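Capsid protein (Infectious hypodermal and hematopoietic necrosis virus, PDB 3N7X) forms the icosahedral shell of a shrimp-infecting densovirus, sixty copies of it assembling into the capsid, and binds calcium ions. Local coordinates at residues A[106-120]-A[209-223]. Sequence-based numbering, arbitrary orientation.
Sequences MKTYGWKVHKAGVVM and KAYTIHGDTRNWYGG
Lys-112 lies across one face of the Trp-220 indole. Its CE sits 3.6 Å from the centroid of the six-membered ring, nearly on the normal. The chain is extended beyond CG, which lays it over the ring and brings NZ to Thr-217 O at 3.0 Å. From the same face NZ makes a cation-pi contact. Arg-296 makes another cation-pi contact with Trp-220. The Trp-111 indole is held between Tyr-221 and Met-106. Tyr-221 CB is 3.7 Å from the centroid of the six-membered ring of Trp-111, and Met-106 CE lies over the rim of the opposite face. Trp-111 NE1 donates to Gly-223 O at 3.2 Å; Gly-223 O lies 18° out of the indole plane. The backbones of Trp-111 and Tyr-221 form a single antiparallel bridge. Further along, strands 111-120 and 209-214 pair antiparallel in a sheet of the capsid beta-barrel. Ala-116 with Ile-213 and Val-118 with Tyr-211 are hydrogen-bonded pairs there. Between the two paired regions residues 215-219 form a loop that leaves the strand. Water 1 accepts from Val-113 N and donates to Asp-216 O, linking strand to loop. Within the loop, Arg-218 grips the Asp-216 carboxylate side-on through NE and NH2. Arg-218 NH1 reaches Asp-255 O of a neighbouring subunit. On the other edge of strand 111-120, strand 281-296 continues the sheet.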
loop_
_atom_site.group_PDB
_atom_site.type_symbol
_atom_site.label_atom_id
_atom_site.label_comp_id
_atom_site.label_asym_id
_atom_site.label_seq_id
_atom_site.Cartn_x
_atom_site.Cartn_y
_atom_site.Cartn_z
ATOM N N MET A 106 -54.969 -50.972 63.457
ATOM C CA MET A 106 -55.707 -49.747 63.165
ATOM C C MET A 106 -56.347 -49.222 64.428
ATOM O O MET A 106 -56.170 -48.067 64.806
ATOM C CB MET A 106 -56.854 -50.012 62.205
ATOM C CG MET A 106 -56.489 -50.219 60.785
ATOM S SD MET A 106 -58.030 -50.552 59.934
ATOM C CE MET A 106 -58.852 -48.942 60.038
ATOM N N LYS A 107 -57.133 -50.094 65.044
ATOM C CA LYS A 107 -57.867 -49.778 66.248
ATOM C C LYS A 107 -57.014 -49.144 67.328
ATOM O O LYS A 107 -57.388 -48.129 67.912
ATOM C CB LYS A 107 -58.511 -51.049 66.806
ATOM C CG LYS A 107 -59.231 -50.844 68.134
ATOM C CD LYS A 107 -59.638 -52.168 68.769
ATOM C CE LYS A 107 -58.417 -53.032 69.076
ATOM N NZ LYS A 107 -58.768 -54.331 69.738
ATOM N N THR A 108 -55.861 -49.739 67.585
ATOM C CA THR A 108 -54.995 -49.256 68.642
ATOM C C THR A 108 -54.010 -48.146 68.315
ATOM O O THR A 108 -53.823 -47.232 69.113
ATOM C CB THR A 108 -54.198 -50.420 69.240
ATOM O OG1 THR A 108 -55.107 -51.432 69.691
ATOM C CG2 THR A 108 -53.348 -49.941 70.405
ATOM N N TYR A 109 -53.381 -48.210 67.152
ATOM C CA TYR A 109 -52.378 -47.212 66.829
ATOM C C TYR A 109 -52.750 -46.101 65.864
ATOM O O TYR A 109 -52.002 -45.138 65.723
ATOM C CB TYR A 109 -51.110 -47.935 66.381
ATOM C CG TYR A 109 -50.583 -48.827 67.484
ATOM C CD1 TYR A 109 -49.947 -48.279 68.600
ATOM C CD2 TYR A 109 -50.795 -50.209 67.460
ATOM C CE1 TYR A 109 -49.541 -49.078 69.666
ATOM C CE2 TYR A 109 -50.394 -51.019 68.531
ATOM C CZ TYR A 109 -49.769 -50.443 69.628
ATOM O OH TYR A 109 -49.381 -51.216 70.698
ATOM N N GLY A 110 -53.894 -46.217 65.200
ATOM C CA GLY A 110 -54.304 -45.147 64.307
ATOM C C GLY A 110 -54.166 -45.353 62.813
ATOM O O GLY A 110 -53.350 -46.153 62.342
ATOM N N TRP A 111 -54.964 -44.597 62.067
ATOM C CA TRP A 111 -54.971 -44.689 60.618
ATOM C C TRP A 111 -55.429 -43.390 59.956
ATOM O O TRP A 111 -55.949 -42.488 60.618
ATOM C CB TRP A 111 -55.900 -45.826 60.188
ATOM C CG TRP A 111 -57.239 -45.773 60.875
ATOM C CD1 TRP A 111 -57.610 -46.451 62.001
ATOM C CD2 TRP A 111 -58.368 -44.966 60.504
ATOM N NE1 TRP A 111 -58.897 -46.119 62.355
ATOM C CE2 TRP A 111 -59.386 -45.210 61.453
ATOM C CE3 TRP A 111 -58.616 -44.060 59.463
ATOM C CZ2 TRP A 111 -60.640 -44.581 61.392
ATOM C CZ3 TRP A 111 -59.863 -43.432 59.401
ATOM C CH2 TRP A 111 -60.859 -43.699 60.363
ATOM N N LYS A 112 -55.226 -43.317 58.642
ATOM C CA LYS A 112 -55.618 -42.170 57.824
ATOM C C LYS A 112 -56.131 -42.719 56.514
ATOM O O LYS A 112 -55.713 -43.795 56.082
ATOM C CB LYS A 112 -54.426 -41.292 57.439
ATOM C CG LYS A 112 -53.732 -40.556 58.527
ATOM C CD LYS A 112 -52.575 -39.774 57.931
ATOM C CE LYS A 112 -51.845 -39.006 59.010
ATOM N NZ LYS A 112 -50.698 -38.253 58.458
ATOM N N VAL A 113 -57.019 -41.970 55.875
ATOM C CA VAL A 113 -57.516 -42.346 54.565
ATOM C C VAL A 113 -57.033 -41.223 53.662
ATOM O O VAL A 113 -57.357 -40.052 53.873
ATOM C CB VAL A 113 -59.045 -42.412 54.507
ATOM C CG1 VAL A 113 -59.487 -42.694 53.076
ATOM C CG2 VAL A 113 -59.550 -43.501 55.430
ATOM N N HIS A 114 -56.230 -41.575 52.667
ATOM C CA HIS A 114 -55.700 -40.589 51.744
ATOM C C HIS A 114 -56.675 -40.286 50.629
ATOM O O HIS A 114 -57.152 -39.164 50.491
ATOM C CB HIS A 114 -54.380 -41.084 51.152
ATOM C CG HIS A 114 -53.247 -41.063 52.127
ATOM N ND1 HIS A 114 -52.634 -39.894 52.528
ATOM C CD2 HIS A 114 -52.655 -42.057 52.831
ATOM C CE1 HIS A 114 -51.718 -40.170 53.439
ATOM N NE2 HIS A 114 -51.710 -41.474 53.642
ATOM N N LYS A 115 -56.986 -41.303 49.844
ATOM C CA LYS A 115 -57.876 -41.135 48.712
ATOM C C LYS A 115 -58.769 -42.365 48.581
ATOM O O LYS A 115 -58.389 -43.468 48.974
ATOM C CB LYS A 115 -57.020 -40.951 47.458
ATOM C CG LYS A 115 -57.755 -40.540 46.211
ATOM C CD LYS A 115 -56.789 -40.439 45.028
ATOM C CE LYS A 115 -57.519 -40.017 43.748
ATOM N NZ LYS A 115 -56.651 -40.031 42.527
ATOM N N ALA A 116 -59.966 -42.170 48.044
ATOM C CA ALA A 116 -60.897 -43.268 47.842
ATOM C C ALA A 116 -61.878 -42.834 46.767
ATOM O O ALA A 116 -62.028 -41.638 46.502
ATOM C CB ALA A 116 -61.632 -43.587 49.131
ATOM N N GLY A 117 -62.538 -43.797 46.134
ATOM C CA GLY A 117 -63.486 -43.437 45.102
ATOM C C GLY A 117 -64.079 -44.593 44.330
ATOM O O GLY A 117 -63.815 -45.765 44.616
ATOM N N VAL A 118 -64.888 -44.245 43.335
ATOM C CA VAL A 118 -65.551 -45.223 42.495
ATOM C C VAL A 118 -65.579 -44.760 41.063
ATOM O O VAL A 118 -65.484 -43.563 40.771
ATOM C CB VAL A 118 -67.018 -45.414 42.904
ATOM C CG1 VAL A 118 -67.619 -46.614 42.184
ATOM C CG2 VAL A 118 -67.103 -45.594 44.383
ATOM N N VAL A 119 -65.719 -45.729 40.175
ATOM C CA VAL A 119 -65.835 -45.462 38.761
ATOM C C VAL A 119 -66.941 -46.383 38.291
ATOM O O VAL A 119 -66.833 -47.600 38.426
ATOM C CB VAL A 119 -64.557 -45.815 37.978
ATOM C CG1 VAL A 119 -64.752 -45.475 36.508
ATOM C CG2 VAL A 119 -63.381 -45.054 38.530
ATOM N N MET A 120 -68.017 -45.811 37.774
ATOM C CA MET A 120 -69.103 -46.629 37.264
ATOM C C MET A 120 -68.953 -46.628 35.755
ATOM O O MET A 120 -68.670 -45.587 35.157
ATOM C CB MET A 120 -70.457 -46.049 37.659
ATOM C CG MET A 120 -70.704 -46.041 39.157
ATOM S SD MET A 120 -72.398 -45.563 39.576
ATOM C CE MET A 120 -72.402 -43.805 39.134
ATOM N N LYS A 209 -68.006 -42.865 34.851
ATOM C CA LYS A 209 -68.272 -41.808 35.818
ATOM C C LYS A 209 -67.447 -42.065 37.058
ATOM O O LYS A 209 -67.680 -43.028 37.793
ATOM C CB LYS A 209 -69.759 -41.770 36.169
ATOM C CG LYS A 209 -70.658 -41.451 34.982
ATOM C CD LYS A 209 -70.339 -40.081 34.397
ATOM C CE LYS A 209 -71.308 -39.727 33.276
ATOM N NZ LYS A 209 -71.059 -38.371 32.704
ATOM N N ALA A 210 -66.471 -41.197 37.286
ATOM C CA ALA A 210 -65.585 -41.345 38.426
ATOM C C ALA A 210 -65.805 -40.281 39.484
ATOM O O ALA A 210 -65.907 -39.092 39.178
ATOM C CB ALA A 210 -64.144 -41.320 37.958
ATOM N N TYR A 211 -65.877 -40.725 40.734
ATOM C CA TYR A 211 -66.070 -39.825 41.858
ATOM C C TYR A 211 -65.074 -40.249 42.913
ATOM O O TYR A 211 -64.948 -41.437 43.216
ATOM C CB TYR A 211 -67.499 -39.944 42.384
ATOM C CG TYR A 211 -68.527 -39.670 41.312
ATOM C CD1 TYR A 211 -68.803 -38.364 40.895
ATOM C CD2 TYR A 211 -69.171 -40.721 40.654
ATOM C CE1 TYR A 211 -69.689 -38.115 39.842
ATOM C CE2 TYR A 211 -70.056 -40.483 39.602
ATOM C CZ TYR A 211 -70.309 -39.180 39.201
ATOM O OH TYR A 211 -71.167 -38.953 38.148
ATOM N N THR A 212 -64.346 -39.281 43.454
ATOM C CA THR A 212 -63.355 -39.593 44.468
ATOM C C THR A 212 -63.459 -38.643 45.646
ATOM O O THR A 212 -64.145 -37.623 45.590
ATOM C CB THR A 212 -61.920 -39.498 43.907
ATOM O OG1 THR A 212 -61.621 -38.131 43.618
ATOM C CG2 THR A 212 -61.782 -40.311 42.634
ATOM N N ILE A 213 -62.770 -38.994 46.720
ATOM C CA ILE A 213 -62.754 -38.172 47.908
ATOM C C ILE A 213 -61.363 -38.272 48.510
ATOM O O ILE A 213 -60.758 -39.343 48.519
ATOM C CB ILE A 213 -63.805 -38.652 48.928
ATOM C CG1 ILE A 213 -63.705 -37.822 50.208
ATOM C CG2 ILE A 213 -63.606 -40.132 49.228
ATOM C CD1 ILE A 213 -64.841 -38.067 51.180
ATOM N N HIS A 214 -60.841 -37.146 48.971
ATOM C CA HIS A 214 -59.528 -37.129 49.600
ATOM C C HIS A 214 -59.769 -36.824 51.071
ATOM O O HIS A 214 -60.396 -35.818 51.409
ATOM C CB HIS A 214 -58.633 -36.049 48.989
ATOM C CG HIS A 214 -58.305 -36.271 47.544
ATOM N ND1 HIS A 214 -59.198 -36.005 46.524
ATOM C CD2 HIS A 214 -57.178 -36.727 46.946
ATOM C CE1 HIS A 214 -58.633 -36.286 45.362
ATOM N NE2 HIS A 214 -57.408 -36.726 45.590
ATOM N N GLY A 215 -59.285 -37.700 51.944
ATOM C CA GLY A 215 -59.480 -37.491 53.364
ATOM C C GLY A 215 -58.487 -36.507 53.945
ATOM O O GLY A 215 -57.406 -36.305 53.393
ATOM N N ASP A 216 -58.858 -35.882 55.057
ATOM C CA ASP A 216 -57.976 -34.938 55.722
ATOM C C ASP A 216 -56.878 -35.770 56.372
ATOM O O ASP A 216 -57.162 -36.757 57.052
ATOM C CB ASP A 216 -58.729 -34.167 56.792
ATOM C CG ASP A 216 -57.932 -33.007 57.322
ATOM O OD1 ASP A 216 -58.197 -31.865 56.889
ATOM O OD2 ASP A 216 -57.027 -33.237 58.153
ATOM N N THR A 217 -55.629 -35.367 56.185
ATOM C CA THR A 217 -54.521 -36.137 56.731
ATOM C C THR A 217 -53.736 -35.508 57.872
ATOM O O THR A 217 -52.666 -36.008 58.226
ATOM C CB THR A 217 -53.522 -36.498 55.619
ATOM O OG1 THR A 217 -53.076 -35.299 54.971
ATOM C CG2 THR A 217 -54.169 -37.411 54.595
ATOM N N ARG A 218 -54.248 -34.434 58.463
ATOM C CA ARG A 218 -53.522 -33.794 59.556
ATOM C C ARG A 218 -53.493 -34.640 60.834
ATOM O O ARG A 218 -52.580 -34.497 61.649
ATOM C CB ARG A 218 -54.114 -32.412 59.865
ATOM C CG ARG A 218 -55.322 -32.407 60.796
ATOM C CD ARG A 218 -55.973 -31.039 60.768
ATOM N NE ARG A 218 -56.501 -30.761 59.435
ATOM C CZ ARG A 218 -56.593 -29.552 58.891
ATOM N NH1 ARG A 218 -56.188 -28.479 59.559
ATOM N NH2 ARG A 218 -57.091 -29.417 57.671
ATOM N N ASN A 219 -54.479 -35.519 61.005
ATOM C CA ASN A 219 -54.542 -36.362 62.199
ATOM C C ASN A 219 -54.502 -37.854 61.909
ATOM O O ASN A 219 -54.611 -38.290 60.763
ATOM C CB ASN A 219 -55.837 -36.109 62.979
ATOM C CG ASN A 219 -56.023 -34.664 63.354
ATOM O OD1 ASN A 219 -55.112 -34.021 63.876
ATOM N ND2 ASN A 219 -57.218 -34.143 63.107
ATOM N N TRP A 220 -54.338 -38.623 62.982
ATOM C CA TRP A 220 -54.376 -40.076 62.930
ATOM C C TRP A 220 -55.701 -40.365 63.639
ATOM O O TRP A 220 -56.070 -39.655 64.581
ATOM C CB TRP A 220 -53.225 -40.707 63.722
ATOM C CG TRP A 220 -51.889 -40.647 63.040
ATOM C CD1 TRP A 220 -50.822 -39.868 63.390
ATOM C CD2 TRP A 220 -51.478 -41.395 61.887
ATOM N NE1 TRP A 220 -49.773 -40.082 62.526
ATOM C CE2 TRP A 220 -50.147 -41.013 61.594
ATOM C CE3 TRP A 220 -52.105 -42.351 61.071
ATOM C CZ2 TRP A 220 -49.428 -41.552 60.519
ATOM C CZ3 TRP A 220 -51.392 -42.890 60.000
ATOM C CH2 TRP A 220 -50.064 -42.486 59.734
ATOM N N TYR A 221 -56.421 -41.385 63.191
ATOM C CA TYR A 221 -57.701 -41.727 63.796
ATOM C C TYR A 221 -57.662 -43.137 64.356
ATOM O O TYR A 221 -56.976 -44.007 63.817
ATOM C CB TYR A 221 -58.811 -41.583 62.750
ATOM C CG TYR A 221 -58.957 -40.151 62.280
ATOM C CD1 TYR A 221 -59.845 -39.278 62.909
ATOM C CD2 TYR A 221 -58.125 -39.634 61.283
ATOM C CE1 TYR A 221 -59.897 -37.922 62.567
ATOM C CE2 TYR A 221 -58.165 -38.279 60.935
ATOM C CZ TYR A 221 -59.053 -37.430 61.586
ATOM O OH TYR A 221 -59.079 -36.089 61.281
ATOM N N GLY A 222 -58.389 -43.361 65.446
ATOM C CA GLY A 222 -58.404 -44.679 66.054
ATOM C C GLY A 222 -59.737 -45.401 65.971
ATOM O O GLY A 222 -60.714 -44.857 65.453
ATOM N N GLY A 223 -59.768 -46.635 66.474
ATOM C CA GLY A 223 -60.990 -47.419 66.475
ATOM C C GLY A 223 -61.194 -48.274 65.243
ATOM O O GLY A 223 -60.569 -48.053 64.206
HETATM O O HOH W 1 -58.071 -39.253 56.387
HETATM O O HOH W 2 -55.813 -36.966 50.752
#